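Microcin B17-processing protein McbB (Escherichia coli str. K-12 substr. MG1655, PDB 6GRH) is required to process the inactive microcin B17 precursor peptide McbA into the active antibiotic. Local coordinates at residues L29-M43 against I71-V85. Residues are numbered along the deposited sequence; the frame is centred on the assembly and turned at random.
With EDO (1,2-ethanediol), chain J.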
loop_
_atom_site.group_PDB
_atom_site.type_symbol
_atom_site.label_atom_id
_atom_site.label_comp_id
_atom_site.label_asym_id
_atom_site.label_seq_id
_atom_site.Cartn_x
_atom_site.Cartn_y
_atom_site.Cartn_z
ATOM N N LEU B 29 20.898 -23.745 34.856
ATOM C CA LEU B 29 21.267 -23.008 33.669
ATOM C C LEU B 29 19.961 -22.676 32.962
ATOM O O LEU B 29 19.146 -23.569 32.763
ATOM C CB LEU B 29 22.117 -23.895 32.751
ATOM C CG LEU B 29 22.412 -23.350 31.352
ATOM C CD1 LEU B 29 23.235 -22.095 31.446
ATOM C CD2 LEU B 29 23.062 -24.352 30.428
ATOM N N ILE B 30 19.775 -21.418 32.596
ATOM C CA ILE B 30 18.628 -20.998 31.803
ATOM C C ILE B 30 19.124 -20.170 30.634
ATOM O O ILE B 30 19.742 -19.123 30.826
ATOM C CB ILE B 30 17.637 -20.160 32.628
ATOM C CG1 ILE B 30 17.289 -20.877 33.938
ATOM C CG2 ILE B 30 16.385 -19.879 31.812
ATOM C CD1 ILE B 30 16.682 -19.969 34.981
ATOM N N THR B 31 18.820 -20.633 29.421
ATOM C CA THR B 31 19.121 -19.899 28.216
ATOM C C THR B 31 17.836 -19.600 27.451
ATOM O O THR B 31 16.744 -19.973 27.872
ATOM C CB THR B 31 20.073 -20.688 27.313
ATOM O OG1 THR B 31 19.358 -21.687 26.569
ATOM C CG2 THR B 31 21.176 -21.381 28.154
ATOM N N TYR B 32 17.980 -18.969 26.295
ATOM C CA TYR B 32 16.837 -18.787 25.395
ATOM C C TYR B 32 16.283 -20.086 24.791
ATOM O O TYR B 32 15.107 -20.156 24.417
ATOM C CB TYR B 32 17.237 -17.824 24.285
ATOM C CG TYR B 32 17.317 -16.365 24.680
ATOM C CD1 TYR B 32 16.884 -15.897 25.922
ATOM C CD2 TYR B 32 17.776 -15.439 23.779
ATOM C CE1 TYR B 32 16.941 -14.553 26.248
ATOM C CE2 TYR B 32 17.848 -14.090 24.105
ATOM C CZ TYR B 32 17.417 -13.663 25.339
ATOM O OH TYR B 32 17.464 -12.334 25.644
ATOM N N ILE B 33 17.124 -21.105 24.723
ATOM C CA ILE B 33 16.827 -22.384 24.110
ATOM C C ILE B 33 16.370 -23.426 25.127
ATOM O O ILE B 33 15.456 -24.187 24.845
ATOM C CB ILE B 33 18.076 -22.915 23.375
ATOM C CG1 ILE B 33 18.572 -21.886 22.357
ATOM C CG2 ILE B 33 17.853 -24.288 22.745
ATOM C CD1 ILE B 33 17.565 -21.495 21.316
ATOM N N SER B 34 17.019 -23.492 26.285
ATOM C CA SER B 34 16.740 -24.564 27.209
ATOM C C SER B 34 16.988 -24.193 28.650
ATOM O O SER B 34 17.513 -23.137 28.953
ATOM C CB SER B 34 17.584 -25.801 26.842
ATOM O OG SER B 34 18.977 -25.535 27.070
ATOM N N SER B 35 16.600 -25.104 29.536
ATOM C CA SER B 35 16.954 -25.015 30.929
ATOM C C SER B 35 17.504 -26.371 31.381
ATOM O O SER B 35 17.003 -27.408 30.963
ATOM C CB SER B 35 15.753 -24.597 31.762
ATOM O OG SER B 35 16.170 -24.267 33.069
ATOM N N VAL B 36 18.545 -26.341 32.218
ATOM C CA VAL B 36 19.248 -27.564 32.648
ATOM C C VAL B 36 19.502 -27.508 34.148
ATOM O O VAL B 36 19.981 -26.507 34.662
ATOM C CB VAL B 36 20.573 -27.769 31.875
ATOM C CG1 VAL B 36 21.234 -29.098 32.252
ATOM C CG2 VAL B 36 20.339 -27.734 30.369
ATOM N N ASP B 37 19.134 -28.588 34.841
ATOM C CA ASP B 37 19.525 -28.783 36.233
ATOM C C ASP B 37 20.974 -29.312 36.200
ATOM O O ASP B 37 21.199 -30.445 35.814
ATOM C CB ASP B 37 18.553 -29.762 36.911
ATOM C CG ASP B 37 18.745 -29.866 38.429
ATOM O OD1 ASP B 37 19.549 -29.110 39.025
ATOM O OD2 ASP B 37 18.076 -30.728 39.052
ATOM N N ILE B 38 21.932 -28.485 36.582
ATOM C CA ILE B 38 23.360 -28.807 36.409
ATOM C C ILE B 38 23.830 -29.650 37.590
ATOM O O ILE B 38 23.724 -29.217 38.734
ATOM C CB ILE B 38 24.224 -27.537 36.354
ATOM C CG1 ILE B 38 23.831 -26.656 35.174
ATOM C CG2 ILE B 38 25.729 -27.870 36.279
ATOM C CD1 ILE B 38 24.118 -27.242 33.804
ATOM N N THR B 39 24.346 -30.838 37.323
ATOM C CA THR B 39 24.807 -31.717 38.414
ATOM C C THR B 39 26.318 -31.959 38.420
ATOM O O THR B 39 26.783 -32.724 39.217
ATOM C CB THR B 39 24.090 -33.078 38.379
ATOM O OG1 THR B 39 24.262 -33.661 37.074
ATOM C CG2 THR B 39 22.572 -32.902 38.712
ATOM N N HIS B 40 27.062 -31.286 37.557
ATOM C CA HIS B 40 28.506 -31.453 37.435
ATOM C C HIS B 40 29.176 -30.134 37.865
ATOM O O HIS B 40 28.904 -29.081 37.274
ATOM C CB HIS B 40 28.817 -31.794 35.969
ATOM C CG HIS B 40 30.249 -32.154 35.695
ATOM N ND1 HIS B 40 31.232 -31.209 35.509
ATOM C CD2 HIS B 40 30.845 -33.356 35.508
ATOM C CE1 HIS B 40 32.379 -31.816 35.250
ATOM N NE2 HIS B 40 32.171 -33.120 35.244
ATOM N N GLU B 41 30.034 -30.192 38.894
ATOM C CA GLU B 41 30.725 -29.005 39.437
ATOM C C GLU B 41 31.612 -28.303 38.419
ATOM O O GLU B 41 31.580 -27.089 38.323
ATOM C CB GLU B 41 31.588 -29.363 40.673
ATOM C CG GLU B 41 30.819 -29.716 41.926
ATOM C CD GLU B 41 29.850 -28.634 42.397
ATOM O OE1 GLU B 41 30.031 -27.422 42.102
ATOM O OE2 GLU B 41 28.884 -29.014 43.089
ATOM N N GLY B 42 32.398 -29.066 37.662
ATOM C CA GLY B 42 33.218 -28.511 36.594
ATOM C C GLY B 42 32.440 -27.702 35.552
ATOM O O GLY B 42 32.857 -26.626 35.141
ATOM N N MET B 43 31.284 -28.204 35.126
ATOM C CA MET B 43 30.505 -27.491 34.130
ATOM C C MET B 43 29.893 -26.250 34.777
ATOM O O MET B 43 29.778 -25.231 34.120
ATOM C CB MET B 43 29.447 -28.384 33.509
ATOM C CG MET B 43 28.642 -27.727 32.410
ATOM S SD MET B 43 29.555 -27.084 30.978
ATOM C CE MET B 43 29.994 -28.638 30.171
ATOM N N ILE B 71 36.812 -31.459 31.723
ATOM C CA ILE B 71 35.693 -31.817 30.852
ATOM C C ILE B 71 36.261 -32.092 29.466
ATOM O O ILE B 71 37.085 -31.315 28.980
ATOM C CB ILE B 71 34.668 -30.661 30.805
ATOM C CG1 ILE B 71 34.039 -30.483 32.192
ATOM C CG2 ILE B 71 33.582 -30.880 29.737
ATOM C CD1 ILE B 71 33.168 -29.236 32.300
ATOM N N ASP B 72 35.832 -33.183 28.834
ATOM C CA ASP B 72 36.174 -33.446 27.437
ATOM C C ASP B 72 35.755 -32.252 26.572
ATOM O O ASP B 72 34.600 -31.790 26.654
ATOM C CB ASP B 72 35.496 -34.733 26.935
ATOM C CG ASP B 72 35.838 -35.043 25.472
ATOM O OD1 ASP B 72 35.058 -34.685 24.567
ATOM O OD2 ASP B 72 36.917 -35.629 25.224
ATOM N N LYS B 73 36.683 -31.737 25.755
ATOM C CA LYS B 73 36.402 -30.519 24.967
ATOM C C LYS B 73 35.228 -30.662 24.001
ATOM O O LYS B 73 34.356 -29.790 23.958
ATOM C CB LYS B 73 37.624 -30.071 24.171
ATOM C CG LYS B 73 38.746 -29.507 25.022
ATOM C CD LYS B 73 39.971 -29.235 24.144
ATOM C CE LYS B 73 41.293 -29.599 24.781
ATOM N NZ LYS B 73 41.387 -30.999 25.276
ATOM N N ASP B 74 35.226 -31.741 23.217
ATOM C CA ASP B 74 34.128 -32.032 22.271
ATOM C C ASP B 74 32.762 -32.190 22.966
ATOM O O ASP B 74 31.762 -31.626 22.514
ATOM C CB ASP B 74 34.424 -33.304 21.448
ATOM C CG ASP B 74 35.652 -33.163 20.573
ATOM O OD1 ASP B 74 35.693 -32.195 19.796
ATOM O OD2 ASP B 74 36.576 -34.015 20.660
ATOM N N LYS B 75 32.721 -32.982 24.040
ATOM C CA LYS B 75 31.453 -33.203 24.758
ATOM C C LYS B 75 30.980 -31.919 25.440
ATOM O O LYS B 75 29.809 -31.597 25.375
ATOM C CB LYS B 75 31.555 -34.333 25.767
ATOM C CG LYS B 75 31.812 -35.692 25.142
ATOM C CD LYS B 75 31.978 -36.758 26.205
ATOM C CE LYS B 75 32.627 -38.001 25.616
ATOM N NZ LYS B 75 32.718 -39.098 26.599
ATOM N N GLY B 76 31.905 -31.186 26.055
ATOM C CA GLY B 76 31.608 -29.881 26.649
ATOM C C GLY B 76 31.082 -28.861 25.655
ATOM O O GLY B 76 30.081 -28.199 25.919
ATOM N N LYS B 77 31.739 -28.748 24.505
ATOM C CA LYS B 77 31.311 -27.826 23.461
ATOM C C LYS B 77 29.929 -28.158 22.913
ATOM O O LYS B 77 29.105 -27.264 22.754
ATOM C CB LYS B 77 32.299 -27.785 22.317
ATOM C CG LYS B 77 33.460 -26.853 22.591
ATOM C CD LYS B 77 34.520 -27.070 21.539
ATOM C CE LYS B 77 35.806 -26.399 21.949
ATOM N NZ LYS B 77 36.980 -27.037 21.294
ATOM N N GLU B 78 29.702 -29.443 22.652
ATOM C CA GLU B 78 28.400 -29.941 22.191
ATOM C C GLU B 78 27.265 -29.593 23.173
ATOM O O GLU B 78 26.161 -29.209 22.764
ATOM C CB GLU B 78 28.460 -31.463 21.988
ATOM C CG GLU B 78 27.286 -32.013 21.202
ATOM C CD GLU B 78 27.341 -33.527 21.036
ATOM O OE1 GLU B 78 28.257 -34.203 21.590
ATOM O OE2 GLU B 78 26.446 -34.045 20.334
ATOM N N PHE B 79 27.546 -29.736 24.461
ATOM C CA PHE B 79 26.594 -29.355 25.509
ATOM C C PHE B 79 26.305 -27.848 25.457
ATOM O O PHE B 79 25.147 -27.432 25.466
ATOM C CB PHE B 79 27.124 -29.761 26.893
ATOM C CG PHE B 79 26.290 -29.257 28.031
ATOM C CD1 PHE B 79 25.167 -29.957 28.444
ATOM C CD2 PHE B 79 26.579 -28.058 28.643
ATOM C CE1 PHE B 79 24.387 -29.506 29.485
ATOM C CE2 PHE B 79 25.784 -27.592 29.684
ATOM C CZ PHE B 79 24.703 -28.330 30.109
ATOM N N LEU B 80 27.367 -27.049 25.389
ATOM C CA LEU B 80 27.235 -25.599 25.402
ATOM C C LEU B 80 26.495 -25.088 24.170
ATOM O O LEU B 80 25.739 -24.140 24.273
ATOM C CB LEU B 80 28.616 -24.937 25.520
ATOM C CG LEU B 80 29.351 -25.195 26.851
ATOM C CD1 LEU B 80 30.801 -24.738 26.787
ATOM C CD2 LEU B 80 28.647 -24.541 28.019
ATOM N N ILE B 81 26.720 -25.722 23.015
ATOM C CA ILE B 81 26.076 -25.335 21.775
ATOM C C ILE B 81 24.597 -25.758 21.781
ATOM O O ILE B 81 23.721 -24.953 21.431
ATOM C CB ILE B 81 26.764 -25.940 20.529
ATOM C CG1 ILE B 81 28.112 -25.240 20.293
ATOM C CG2 ILE B 81 25.885 -25.801 19.276
ATOM C CD1 ILE B 81 29.048 -26.008 19.382
ATOM N N THR B 82 24.343 -27.014 22.136
ATOM C CA THR B 82 22.985 -27.564 22.038
ATOM C C THR B 82 22.044 -26.910 23.034
ATOM O O THR B 82 20.896 -26.686 22.694
ATOM C CB THR B 82 22.937 -29.095 22.184
ATOM O OG1 THR B 82 23.589 -29.491 23.399
ATOM C CG2 THR B 82 23.605 -29.765 21.011
ATOM N N THR B 83 22.540 -26.547 24.221
ATOM C CA THR B 83 21.717 -25.885 25.238
ATOM C C THR B 83 21.486 -24.396 25.030
ATOM O O THR B 83 20.643 -23.842 25.724
ATOM C CB THR B 83 22.273 -26.105 26.668
ATOM O OG1 THR B 83 23.622 -25.577 26.774
ATOM C CG2 THR B 83 22.240 -27.576 27.037
ATOM N N GLY B 84 22.222 -23.750 24.110
ATOM C CA GLY B 84 22.069 -22.321 23.803
ATOM C C GLY B 84 22.954 -21.366 24.603
ATOM O O GLY B 84 22.602 -20.201 24.789
ATOM N N VAL B 85 24.095 -21.865 25.102
ATOM C CA VAL B 85 25.052 -21.048 25.840
ATOM C C VAL B 85 26.001 -20.346 24.863
ATOM O O VAL B 85 26.344 -19.182 25.063
ATOM C CB VAL B 85 25.869 -21.860 26.866
ATOM C CG1 VAL B 85 26.812 -20.954 27.654
ATOM C CG2 VAL B 85 24.964 -22.590 27.848
HETATM C C1 EDO J . 20.106 -9.783 25.721
HETATM O O1 EDO J . 19.747 -10.516 24.547
HETATM C C2 EDO J . 18.966 -9.909 26.717
HETATM O O2 EDO J . 19.074 -8.925 27.743
HETATM O O HOH W 1 20.667 -18.263 24.797
#
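Leu29 reaches across to the end of helix 73-82 with its CD2 methyl, which lies 3.7 Å from Val85 CG2 and also borders Thr83 OG1 and the Phe79 ring. Two residues on, Thr31 OG1 donates to Thr83 O at 2.6 Å, in the carbonyl plane, while taking the N-H groups of Ile33 and Ser34, an ST turn extended into an ST motif. Its chi1 of 80° sets the hydroxyl between backbone N and carbonyl carbon, where it can serve all three partners. A water links Tyr32 N to Gly84 O, and Ile33 CG1 packs 3.8 Å from Gly84 CA, at the Schellman motif that ends the helix. Ser34 OG supplies a second bond to Thr83 O, 2.7 Å long and directed at a lone pair, so hydroxyls flanking the hairpin turn grip one carbonyl. This N-terminal sheet and three helices are consistent with the winged-helix-like recognition element of RiPP-modifying enzymes; strand 34-38 pairs antiparallel with a strand of another protein's chain, whose aromatic side chain meets Phe79 edge-to-face, as expected for a leader peptide held between strand 34-38 and helix 73-82. Val36 splits its methyls: CG2 meets Thr83 CG2, and CG1 comes to the edge of Phe79, 4.1 Å from CZ. Ile38 CD1 touches the same CZ. His40, N-cap of helix 41-52, accepts from Met43 N through ND1 in its ring plane, while CE1 lies 3.7 Å from Ile71 CG1. Met43, bent at chi2 and chi3, makes an oblique Met-aromatic contact with SD 4.8 Å from the Phe79 ring centroid; its CE touches Phe79 CD2 and Ile71 CD1.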